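Local atomic coordinates of thiosulfate reductase (Thermus thermophilus, PDB entry 2VPZ), a protein that probably works as a molybdenum oxidoreductase on sulfur compounds such as polysulfide or thiosulfate, carrying two molybdopterin guanine dinucleotides and a [4Fe-4S] cluster. Residues A[493-496]-A[500-503]; A[176-181]-A[187-192]; A[122-127]-A[476-481]. All blocks are in the same frame, centred on the assembly; numbering follows the deposited sequence.

Contact 1 (A[493-496]-A[500-503]); sequences VLVA and PFIQ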
ATOM      1  N   VAL A 493     -30.115  32.580  21.941  1.00 42.82           N
ATOM      2  CA  VAL A 493     -28.666  32.513  21.747  1.00 42.00           C
ATOM      3  C   VAL A 493     -28.292  33.271  20.452  1.00 42.13           C
ATOM      4  O   VAL A 493     -28.628  32.855  19.328  1.00 43.25           O
ATOM      5  CB  VAL A 493     -28.185  31.004  21.714  1.00 40.91           C
ATOM      6  CG1 VAL A 493     -26.733  30.903  21.223  1.00 38.13           C
ATOM      7  CG2 VAL A 493     -28.337  30.382  23.137  1.00 39.74           C
ATOM      8  N   LEU A 494     -27.616  34.409  20.624  1.00 41.15           N
ATOM      9  CA  LEU A 494     -27.188  35.251  19.497  1.00 41.48           C
ATOM     10  C   LEU A 494     -25.732  34.986  19.121  1.00 41.31           C
ATOM     11  O   LEU A 494     -24.861  34.990  19.987  1.00 43.30           O
ATOM     12  CB  LEU A 494     -27.393  36.762  19.821  1.00 41.10           C
ATOM     13  CG  LEU A 494     -28.679  37.288  20.493  1.00 41.54           C
ATOM     14  CD1 LEU A 494     -28.765  38.838  20.441  1.00 39.61           C
ATOM     15  CD2 LEU A 494     -29.918  36.665  19.819  1.00 40.25           C
ATOM     16  N   VAL A 495     -25.448  34.761  17.843  1.00 40.47           N
ATOM     17  CA  VAL A 495     -24.076  34.522  17.408  1.00 40.28           C
ATOM     18  C   VAL A 495     -23.539  35.512  16.348  1.00 41.29           C
ATOM     19  O   VAL A 495     -24.084  35.596  15.234  1.00 41.16           O
ATOM     20  CB  VAL A 495     -23.878  33.029  16.858  1.00 40.03           C
ATOM     21  CG1 VAL A 495     -22.379  32.742  16.586  1.00 37.27           C
ATOM     22  CG2 VAL A 495     -24.465  32.009  17.851  1.00 39.52           C
ATOM     23  N   ALA A 496     -22.498  36.270  16.711  1.00 42.29           N
ATOM     24  CA  ALA A 496     -21.836  37.220  15.796  1.00 44.56           C
ATOM     25  C   ALA A 496     -21.140  36.343  14.749  1.00 46.05           C
ATOM     26  O   ALA A 496     -20.408  35.384  15.072  1.00 46.65           O
ATOM     27  CB  ALA A 496     -20.828  38.138  16.529  1.00 41.25           C
ATOM     28  N   PRO A 500     -24.794  36.842  10.829  1.00 45.76           N
ATOM     29  CA  PRO A 500     -25.318  36.756  12.205  1.00 44.17           C
ATOM     30  C   PRO A 500     -26.585  35.915  12.331  1.00 43.27           C
ATOM     31  O   PRO A 500     -27.419  35.978  11.440  1.00 43.59           O
ATOM     32  CB  PRO A 500     -25.596  38.206  12.611  1.00 44.24           C
ATOM     33  CG  PRO A 500     -24.872  39.068  11.614  1.00 45.19           C
ATOM     34  CD  PRO A 500     -24.803  38.227  10.335  1.00 45.80           C
ATOM     35  N   PHE A 501     -26.759  35.150  13.408  1.00 41.46           N
ATOM     36  CA  PHE A 501     -27.975  34.376  13.574  1.00 40.52           C
ATOM     37  C   PHE A 501     -28.493  34.253  15.010  1.00 40.89           C
ATOM     38  O   PHE A 501     -27.781  34.550  15.977  1.00 40.59           O
ATOM     39  CB  PHE A 501     -27.879  32.991  12.862  1.00 41.98           C
ATOM     40  CG  PHE A 501     -26.730  32.092  13.346  1.00 41.16           C
ATOM     41  CD1 PHE A 501     -26.958  31.072  14.284  1.00 41.50           C
ATOM     42  CD2 PHE A 501     -25.424  32.266  12.859  1.00 40.45           C
ATOM     43  CE1 PHE A 501     -25.906  30.230  14.739  1.00 41.65           C
ATOM     44  CE2 PHE A 501     -24.353  31.441  13.295  1.00 41.29           C
ATOM     45  CZ  PHE A 501     -24.597  30.421  14.239  1.00 41.61           C
ATOM     46  N   ILE A 502     -29.741  33.828  15.142  1.00 41.75           N
ATOM     47  CA  ILE A 502     -30.429  33.678  16.417  1.00 42.58           C
ATOM     48  C   ILE A 502     -30.961  32.237  16.570  1.00 42.80           C
ATOM     49  O   ILE A 502     -31.589  31.705  15.647  1.00 42.80           O
ATOM     50  CB  ILE A 502     -31.617  34.722  16.494  1.00 42.44           C
ATOM     51  CG1 ILE A 502     -31.088  36.130  16.249  1.00 43.52           C
ATOM     52  CG2 ILE A 502     -32.353  34.617  17.854  1.00 44.20           C
ATOM     53  CD1 ILE A 502     -32.172  37.220  16.032  1.00 45.76           C
ATOM     54  N   GLN A 503     -30.694  31.601  17.709  1.00 41.48           N
ATOM     55  CA  GLN A 503     -31.178  30.231  17.945  1.00 41.73           C
ATOM     56  C   GLN A 503     -32.166  30.144  19.113  1.00 40.72           C
ATOM     57  O   GLN A 503     -32.077  30.926  20.055  1.00 40.62           O
ATOM     58  CB  GLN A 503     -30.018  29.259  18.201  1.00 43.92           C
ATOM     59  CG  GLN A 503     -28.710  29.537  17.477  1.00 46.39           C
ATOM     60  CD  GLN A 503     -27.704  28.389  17.568  1.00 48.05           C
ATOM     61  OE1 GLN A 503     -27.222  27.887  16.554  1.00 48.62           O
ATOM     62  NE2 GLN A 503     -27.397  27.966  18.792  1.00 49.23           N
TER
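Gln503 faces Val493 in an antiparallel hydrogen-bonded pair, and its side chain runs outward past the Val493 carbonyl. Its CB and CG both pass the backbone oxygen of Val493, CG coming to 3.8 Å from that O. Beyond CG the chain is extended (chi2 -169°), which carries CD to the edge of the Phe501 ring, in the ring plane. At the tip, NE2 lies 3.9 Å from Val493 CG1, but its hydrogen bond goes to the backbone O of Arg50; the amide is thereby tied to the loop that holds the iron-sulfur cluster.

The same pair is joined through the backbone, with Gln503 N to Val493 O at 2.9 Å and Val493 N to Gln503 O at 3.2 Å. Two residues along, Val495 N donates to Phe501 O at 3.0 Å, and Phe501 N returns a longer bond to Val495 O.

On the face that carries Val493 and Gln503, Val495 and Phe501 lie side by side. Val495 CB stands over the ring in a CH-pi contact, 4.0 Å from the Phe501 centroid and displaced toward the rim. Both Val495 methyls follow it across the outer half, CG2 near CE1 and CZ, CG1 near CZ and CE2. On the face of Leu494 and Ile502, Leu494 CD2 packs against Ile502 CG2 at 3.7 Å.

These pairs are those of a beta hairpin. Strand 563-565 lies along the far side of strand 501-503 as the third antiparallel strand, and the Gln503 side chain is about 8 Å from the bound [4Fe-4S] cluster.

Contact 2 (A[176-181]-A[187-192]); sequences PREVAS and RPIGGH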
ATOM      1  N   PRO A 176      -6.385  36.879  28.019  1.00 35.44           N
ATOM      2  CA  PRO A 176      -5.242  37.395  27.275  1.00 36.50           C
ATOM      3  C   PRO A 176      -5.485  37.844  25.838  1.00 39.13           C
ATOM      4  O   PRO A 176      -4.990  38.877  25.393  1.00 38.60           O
ATOM      5  CB  PRO A 176      -4.219  36.264  27.331  1.00 35.71           C
ATOM      6  CG  PRO A 176      -4.461  35.612  28.654  1.00 34.98           C
ATOM      7  CD  PRO A 176      -5.954  35.866  29.003  1.00 35.93           C
ATOM      8  N   ARG A 177      -6.239  37.052  25.095  1.00 40.96           N
ATOM      9  CA  ARG A 177      -6.486  37.375  23.717  1.00 41.94           C
ATOM     10  C   ARG A 177      -7.610  38.422  23.518  1.00 42.96           C
ATOM     11  O   ARG A 177      -7.596  39.153  22.529  1.00 43.78           O
ATOM     12  CB  ARG A 177      -6.780  36.112  22.910  1.00 41.34           C
ATOM     13  CG  ARG A 177      -8.113  35.461  23.231  1.00 40.24           C
ATOM     14  CD  ARG A 177      -8.640  34.767  21.991  1.00 38.80           C
ATOM     15  NE  ARG A 177     -10.042  34.397  22.047  1.00 37.34           N
ATOM     16  CZ  ARG A 177     -10.563  33.344  21.437  1.00 35.53           C
ATOM     17  NH1 ARG A 177      -9.773  32.556  20.728  1.00 34.30           N
ATOM     18  NH2 ARG A 177     -11.856  33.075  21.539  1.00 33.71           N
ATOM     19  N   GLU A 178      -8.563  38.506  24.442  1.00 44.12           N
ATOM     20  CA  GLU A 178      -9.658  39.480  24.311  1.00 44.71           C
ATOM     21  C   GLU A 178      -9.151  40.918  24.522  1.00 44.88           C
ATOM     22  O   GLU A 178      -9.577  41.856  23.834  1.00 45.14           O
ATOM     23  CB  GLU A 178     -10.831  39.175  25.267  1.00 45.78           C
ATOM     24  CG  GLU A 178     -11.624  37.886  24.943  1.00 48.40           C
ATOM     25  CD  GLU A 178     -11.973  37.727  23.454  1.00 50.66           C
ATOM     26  OE1 GLU A 178     -11.872  36.585  22.928  1.00 52.46           O
ATOM     27  OE2 GLU A 178     -12.357  38.739  22.811  1.00 51.93           O
ATOM     28  N   VAL A 179      -8.240  41.061  25.480  1.00 44.12           N
ATOM     29  CA  VAL A 179      -7.599  42.330  25.830  1.00 42.48           C
ATOM     30  C   VAL A 179      -6.692  42.736  24.635  1.00 43.36           C
ATOM     31  O   VAL A 179      -6.826  43.853  24.111  1.00 43.19           O
ATOM     32  CB  VAL A 179      -6.752  42.198  27.144  1.00 41.19           C
ATOM     33  CG1 VAL A 179      -5.954  43.478  27.397  1.00 40.49           C
ATOM     34  CG2 VAL A 179      -7.681  41.877  28.341  1.00 40.30           C
ATOM     35  N   ALA A 180      -5.794  41.840  24.210  1.00 42.95           N
ATOM     36  CA  ALA A 180      -4.904  42.074  23.063  1.00 43.71           C
ATOM     37  C   ALA A 180      -5.723  42.570  21.841  1.00 45.13           C
ATOM     38  O   ALA A 180      -5.366  43.570  21.202  1.00 46.04           O
ATOM     39  CB  ALA A 180      -4.121  40.761  22.691  1.00 43.10           C
ATOM     40  N   SER A 181      -6.823  41.877  21.545  1.00 44.35           N
ATOM     41  CA  SER A 181      -7.739  42.213  20.451  1.00 45.67           C
ATOM     42  C   SER A 181      -8.467  43.581  20.637  1.00 46.97           C
ATOM     43  O   SER A 181      -8.633  44.333  19.669  1.00 46.95           O
ATOM     44  CB  SER A 181      -8.769  41.079  20.239  1.00 45.40           C
ATOM     45  OG  SER A 181      -9.540  41.228  19.067  1.00 42.85           O
ATOM     46  N   ARG A 187     -12.271  45.528  18.029  1.00 54.23           N
ATOM     47  CA  ARG A 187     -13.208  44.423  18.278  1.00 53.67           C
ATOM     48  C   ARG A 187     -12.781  43.185  19.056  1.00 52.79           C
ATOM     49  O   ARG A 187     -11.590  42.965  19.280  1.00 53.02           O
ATOM     50  CB  ARG A 187     -13.753  43.965  16.903  1.00 53.73           C
ATOM     51  CG  ARG A 187     -13.378  44.821  15.679  1.00 53.49           C
ATOM     52  CD  ARG A 187     -14.110  44.320  14.428  1.00 54.44           C
ATOM     53  NE  ARG A 187     -15.459  44.848  14.332  1.00 56.25           N
ATOM     54  CZ  ARG A 187     -16.591  44.155  14.212  1.00 57.25           C
ATOM     55  NH1 ARG A 187     -16.576  42.836  14.168  1.00 59.57           N
ATOM     56  NH2 ARG A 187     -17.759  44.794  14.138  1.00 57.78           N
ATOM     57  N   PRO A 188     -13.773  42.370  19.506  1.00 52.37           N
ATOM     58  CA  PRO A 188     -13.484  41.129  20.254  1.00 51.86           C
ATOM     59  C   PRO A 188     -13.027  40.060  19.223  1.00 51.37           C
ATOM     60  O   PRO A 188     -12.967  40.343  18.015  1.00 52.13           O
ATOM     61  CB  PRO A 188     -14.838  40.747  20.881  1.00 51.32           C
ATOM     62  CG  PRO A 188     -15.888  41.451  20.029  1.00 51.36           C
ATOM     63  CD  PRO A 188     -15.206  42.727  19.561  1.00 51.54           C
ATOM     64  N   ILE A 189     -12.632  38.863  19.677  1.00 50.71           N
ATOM     65  CA  ILE A 189     -12.332  37.799  18.715  1.00 48.99           C
ATOM     66  C   ILE A 189     -13.691  37.042  18.782  1.00 49.56           C
ATOM     67  O   ILE A 189     -14.227  36.687  17.739  1.00 50.45           O
ATOM     68  CB  ILE A 189     -11.026  36.944  19.069  1.00 48.84           C
ATOM     69  CG1 ILE A 189      -9.850  37.465  18.225  1.00 48.14           C
ATOM     70  CG2 ILE A 189     -11.256  35.435  18.790  1.00 47.76           C
ATOM     71  CD1 ILE A 189      -8.503  37.547  18.968  1.00 49.32           C
ATOM     72  N   GLY A 190     -14.261  36.893  19.988  1.00 49.62           N
ATOM     73  CA  GLY A 190     -15.568  36.268  20.166  1.00 49.15           C
ATOM     74  C   GLY A 190     -15.654  34.776  20.442  1.00 49.18           C
ATOM     75  O   GLY A 190     -14.622  34.115  20.445  1.00 50.79           O
ATOM     76  N   GLY A 191     -16.863  34.247  20.659  1.00 48.02           N
ATOM     77  CA  GLY A 191     -17.087  32.830  20.906  1.00 46.26           C
ATOM     78  C   GLY A 191     -16.968  31.894  19.695  1.00 45.91           C
ATOM     79  O   GLY A 191     -16.598  30.721  19.816  1.00 46.18           O
ATOM     80  N   HIS A 192     -17.306  32.423  18.508  1.00 44.45           N
ATOM     81  CA  HIS A 192     -17.210  31.679  17.224  1.00 43.51           C
ATOM     82  C   HIS A 192     -16.085  32.410  16.463  1.00 43.05           C
ATOM     83  O   HIS A 192     -16.367  33.161  15.545  1.00 43.59           O
ATOM     84  CB  HIS A 192     -18.536  31.760  16.395  1.00 42.69           C
ATOM     85  CG  HIS A 192     -18.743  30.661  15.397  1.00 43.36           C
ATOM     86  ND1 HIS A 192     -17.991  30.510  14.272  1.00 43.17           N
ATOM     87  CD2 HIS A 192     -19.634  29.667  15.365  1.00 43.24           C
ATOM     88  CE1 HIS A 192     -18.390  29.462  13.589  1.00 42.84           C
ATOM     89  NE2 HIS A 192     -19.395  28.922  14.242  1.00 42.53           N
TER
HETATM   90  O   HOH W   1     -10.539  41.185  16.710  1.00 56.06           O
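A helix and the loop that folds back along it meet here: Arg177, Glu178 and Ser181, on the later part of helix 168-184, hold residues 187-190 just after the helix ends, with the Arg177 side chain about 8 Å from the bound molybdenum. Ile189 is the centre of the contact. Its CG2 methyl sits over the middle of the Arg177 guanidinium face, 3.4 Å from CZ. Arg177 CG stands between the backbone N and the carbonyl carbon (chi1 70°), and from there the chain runs extended to NE, which makes a salt bridge to Glu178 OE1 at 3.0 Å, on its anti side but well out of the carboxylate plane (31°). Its NH2 has a further salt-bridge partner in Glu193. Replacing this arginine with a leucine would probably leave Glu178 and Glu193 without their shared positive charge and take away the flat face on which the Ile189 methyl rests.

Ile189 N donates to Glu178 OE2, on its syn lone pair, in a nearly straight bond of 3.1 Å (169°). One helical turn on from Arg177, Ser181 CB touches Ile189 CD1. Ser181 OG donates to Arg187 O at 2.7 Å and accepts a hydrogen bond from a water at 2.6 Å, which donates a second one to Pro188 O at 2.9 Å.

Contact 3 (A[122-127]-A[476-481]); sequences DHIAKK and ADVILP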
ATOM      1  N   ASP A 122     -36.804  30.539  50.381  1.00 54.45           N
ATOM      2  CA  ASP A 122     -37.016  31.484  51.512  1.00 54.60           C
ATOM      3  C   ASP A 122     -35.729  31.579  52.334  1.00 54.42           C
ATOM      4  O   ASP A 122     -35.261  32.666  52.711  1.00 53.85           O
ATOM      5  CB  ASP A 122     -38.113  31.036  52.485  1.00 55.91           C
ATOM      6  CG  ASP A 122     -39.545  31.296  51.979  1.00 56.80           C
ATOM      7  OD1 ASP A 122     -39.699  31.945  50.932  1.00 57.90           O
ATOM      8  OD2 ASP A 122     -40.489  30.845  52.667  1.00 56.77           O
ATOM      9  N   HIS A 123     -35.190  30.400  52.641  1.00 54.56           N
ATOM     10  CA  HIS A 123     -33.954  30.256  53.400  1.00 54.50           C
ATOM     11  C   HIS A 123     -32.800  31.044  52.729  1.00 54.42           C
ATOM     12  O   HIS A 123     -32.007  31.689  53.427  1.00 54.37           O
ATOM     13  CB  HIS A 123     -33.596  28.755  53.579  1.00 54.30           C
ATOM     14  CG  HIS A 123     -32.442  28.473  54.480  1.00 54.20           C
ATOM     15  ND1 HIS A 123     -31.159  28.410  54.037  1.00 55.80           N
ATOM     16  CD2 HIS A 123     -32.382  28.260  55.801  1.00 54.76           C
ATOM     17  CE1 HIS A 123     -30.346  28.183  55.047  1.00 55.24           C
ATOM     18  NE2 HIS A 123     -31.070  28.087  56.138  1.00 54.91           N
ATOM     19  N   ILE A 124     -32.700  31.022  51.400  1.00 54.53           N
ATOM     20  CA  ILE A 124     -31.648  31.773  50.690  1.00 54.70           C
ATOM     21  C   ILE A 124     -31.877  33.311  50.779  1.00 55.96           C
ATOM     22  O   ILE A 124     -30.973  34.032  51.202  1.00 57.02           O
ATOM     23  CB  ILE A 124     -31.488  31.279  49.172  1.00 52.96           C
ATOM     24  CG1 ILE A 124     -30.879  29.880  49.126  1.00 51.30           C
ATOM     25  CG2 ILE A 124     -30.598  32.281  48.391  1.00 51.62           C
ATOM     26  CD1 ILE A 124     -31.382  28.983  47.969  1.00 50.94           C
ATOM     27  N   ALA A 125     -33.065  33.818  50.422  1.00 57.02           N
ATOM     28  CA  ALA A 125     -33.371  35.265  50.542  1.00 58.16           C
ATOM     29  C   ALA A 125     -33.189  35.805  51.996  1.00 59.13           C
ATOM     30  O   ALA A 125     -32.593  36.874  52.203  1.00 58.96           O
ATOM     31  CB  ALA A 125     -34.811  35.583  50.032  1.00 57.89           C
ATOM     32  N   LYS A 126     -33.694  35.085  52.992  1.00 59.72           N
ATOM     33  CA  LYS A 126     -33.545  35.488  54.400  1.00 60.83           C
ATOM     34  C   LYS A 126     -32.042  35.743  54.732  1.00 60.57           C
ATOM     35  O   LYS A 126     -31.682  36.812  55.252  1.00 59.74           O
ATOM     36  CB  LYS A 126     -34.135  34.411  55.340  1.00 62.66           C
ATOM     37  CG  LYS A 126     -34.672  34.904  56.699  1.00 64.92           C
ATOM     38  CD  LYS A 126     -33.715  34.576  57.856  1.00 65.92           C
ATOM     39  CE  LYS A 126     -34.461  34.278  59.170  1.00 66.15           C
ATOM     40  NZ  LYS A 126     -33.851  33.137  59.941  1.00 66.75           N
ATOM     41  N   LYS A 127     -31.186  34.773  54.395  1.00 60.65           N
ATOM     42  CA  LYS A 127     -29.719  34.809  54.596  1.00 59.83           C
ATOM     43  C   LYS A 127     -29.021  35.916  53.783  1.00 59.52           C
ATOM     44  O   LYS A 127     -28.109  36.599  54.284  1.00 59.72           O
ATOM     45  CB  LYS A 127     -29.078  33.449  54.248  1.00 61.05           C
ATOM     46  CG  LYS A 127     -28.945  32.455  55.409  1.00 62.45           C
ATOM     47  CD  LYS A 127     -27.735  32.795  56.291  1.00 63.88           C
ATOM     48  CE  LYS A 127     -27.904  32.275  57.726  1.00 65.02           C
ATOM     49  NZ  LYS A 127     -28.119  30.787  57.803  1.00 65.92           N
ATOM     50  N   ALA A 476     -22.140  22.752  49.951  1.00 43.77           N
ATOM     51  CA  ALA A 476     -23.109  23.839  50.060  1.00 45.27           C
ATOM     52  C   ALA A 476     -24.212  23.831  51.153  1.00 45.79           C
ATOM     53  O   ALA A 476     -24.636  22.746  51.600  1.00 45.51           O
ATOM     54  CB  ALA A 476     -23.819  24.016  48.660  1.00 44.01           C
ATOM     55  N   ASP A 477     -24.619  25.027  51.617  1.00 45.51           N
ATOM     56  CA  ASP A 477     -25.781  25.189  52.530  1.00 45.96           C
ATOM     57  C   ASP A 477     -26.828  25.344  51.363  1.00 46.78           C
ATOM     58  O   ASP A 477     -26.755  26.316  50.632  1.00 49.21           O
ATOM     59  CB  ASP A 477     -25.825  26.537  53.330  1.00 44.64           C
ATOM     60  CG  ASP A 477     -24.462  27.107  53.675  1.00 44.66           C
ATOM     61  OD1 ASP A 477     -23.644  26.347  54.238  1.00 43.91           O
ATOM     62  OD2 ASP A 477     -24.220  28.310  53.398  1.00 42.49           O
ATOM     63  N   VAL A 478     -27.778  24.428  51.189  1.00 45.64           N
ATOM     64  CA  VAL A 478     -28.715  24.523  50.052  1.00 44.27           C
ATOM     65  C   VAL A 478     -28.109  24.231  48.666  1.00 42.70           C
ATOM     66  O   VAL A 478     -27.210  24.949  48.152  1.00 41.79           O
ATOM     67  CB  VAL A 478     -29.490  25.919  49.877  1.00 44.51           C
ATOM     68  CG1 VAL A 478     -30.884  25.669  49.236  1.00 45.16           C
ATOM     69  CG2 VAL A 478     -29.649  26.665  51.195  1.00 44.25           C
ATOM     70  N   ILE A 479     -28.642  23.154  48.084  1.00 40.90           N
ATOM     71  CA  ILE A 479     -28.334  22.604  46.768  1.00 38.96           C
ATOM     72  C   ILE A 479     -29.674  22.739  46.017  1.00 38.64           C
ATOM     73  O   ILE A 479     -30.694  22.297  46.528  1.00 39.23           O
ATOM     74  CB  ILE A 479     -27.962  21.059  46.845  1.00 37.61           C
ATOM     75  CG1 ILE A 479     -26.643  20.839  47.578  1.00 35.57           C
ATOM     76  CG2 ILE A 479     -27.905  20.451  45.416  1.00 36.72           C
ATOM     77  CD1 ILE A 479     -26.470  19.445  48.226  1.00 30.75           C
ATOM     78  N   LEU A 480     -29.688  23.351  44.831  1.00 37.62           N
ATOM     79  CA  LEU A 480     -30.925  23.479  44.035  1.00 38.05           C
ATOM     80  C   LEU A 480     -30.756  22.683  42.715  1.00 39.10           C
ATOM     81  O   LEU A 480     -29.858  23.000  41.922  1.00 41.45           O
ATOM     82  CB  LEU A 480     -31.253  24.976  43.766  1.00 37.98           C
ATOM     83  CG  LEU A 480     -31.252  25.952  44.966  1.00 37.36           C
ATOM     84  CD1 LEU A 480     -31.523  27.398  44.509  1.00 36.70           C
ATOM     85  CD2 LEU A 480     -32.288  25.515  46.037  1.00 37.37           C
ATOM     86  N   PRO A 481     -31.605  21.638  42.461  1.00 39.18           N
ATOM     87  CA  PRO A 481     -31.480  20.861  41.210  1.00 38.90           C
ATOM     88  C   PRO A 481     -32.031  21.517  39.938  1.00 39.34           C
ATOM     89  O   PRO A 481     -33.254  21.702  39.830  1.00 40.75           O
ATOM     90  CB  PRO A 481     -32.137  19.526  41.544  1.00 38.34           C
ATOM     91  CG  PRO A 481     -33.221  19.894  42.553  1.00 38.29           C
ATOM     92  CD  PRO A 481     -32.666  21.101  43.331  1.00 38.53           C
TER
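Ile124 of the helix meets Leu480 of the strand tip to tip, CD1 to CD1 at 3.8 Å, the two side chains reaching toward each other. Toward Val478 the same isoleucine is turned differently: it crosses the valine at a slant, so that its CD1 touches Val478 CG1 at 3.6 Å while its CG1 runs 4.0 Å from Val478 CG2. One methyl, Ile124 CD1, thus serves both partners. It gets there because Ile124 CG1 lies anti to the carbonyl carbon (chi1 -70°), which aims the longer branch out from the helix at the strand.

His123 goes by Val478 the other way, the two side chains sliding past one another in opposite directions. The ring meets the valine obliquely, ND1 lying 3.7 Å from Val478 CG2. That nitrogen is buried by the contact and has no polar partner in the model. The two methyls of Val478 divide the work: CG1 meets the tip of Ile124, CG2 both the histidine and the inner part of the isoleucine branch.

No hydrogen bond joins the two segments; the contact is almost wholly one of side-chain carbons. Beyond them, Ala120 and Trp117 of the same helix also touch Leu480, and Ile521 and Leu525 of helix 518-528 reach Leu480 and Ile124 respectively. Next to Val478, Asp477 is fixed by salt bridges to Arg101 and Arg107.

Strand 479-481 runs parallel to 462-466 at the end of a parallel sheet, with Leu99 bonded to Ile479 through the backbone; Val463 of 462-466 also touches Ile124. Helix 117-134 packs through apolar side chains onto these two strands, the helix-on-sheet layering of an alpha/beta domain with a parallel sheet.

From the N terminus, helix 117-134 comes first and supplies residues 122-127 of contact 3, whose partner follows only after some 350 residues. Contact 2 opens and closes within that long excursion, as the short return of the chain at the end of helix 168-184. Contact 3 then closes at strand 479-481, joining the helix to the last strand, in chain order, of the parallel sheet. Contact 1 comes afterwards in series, a local hairpin turning at residues 497-499. In space the hairpin meets contact 2, with Val495 CG1 4.0 Å from His192 CB, although their centres are about 17 Å apart. Contact 3 stands away, its centre about 34 Å from that of contact 1.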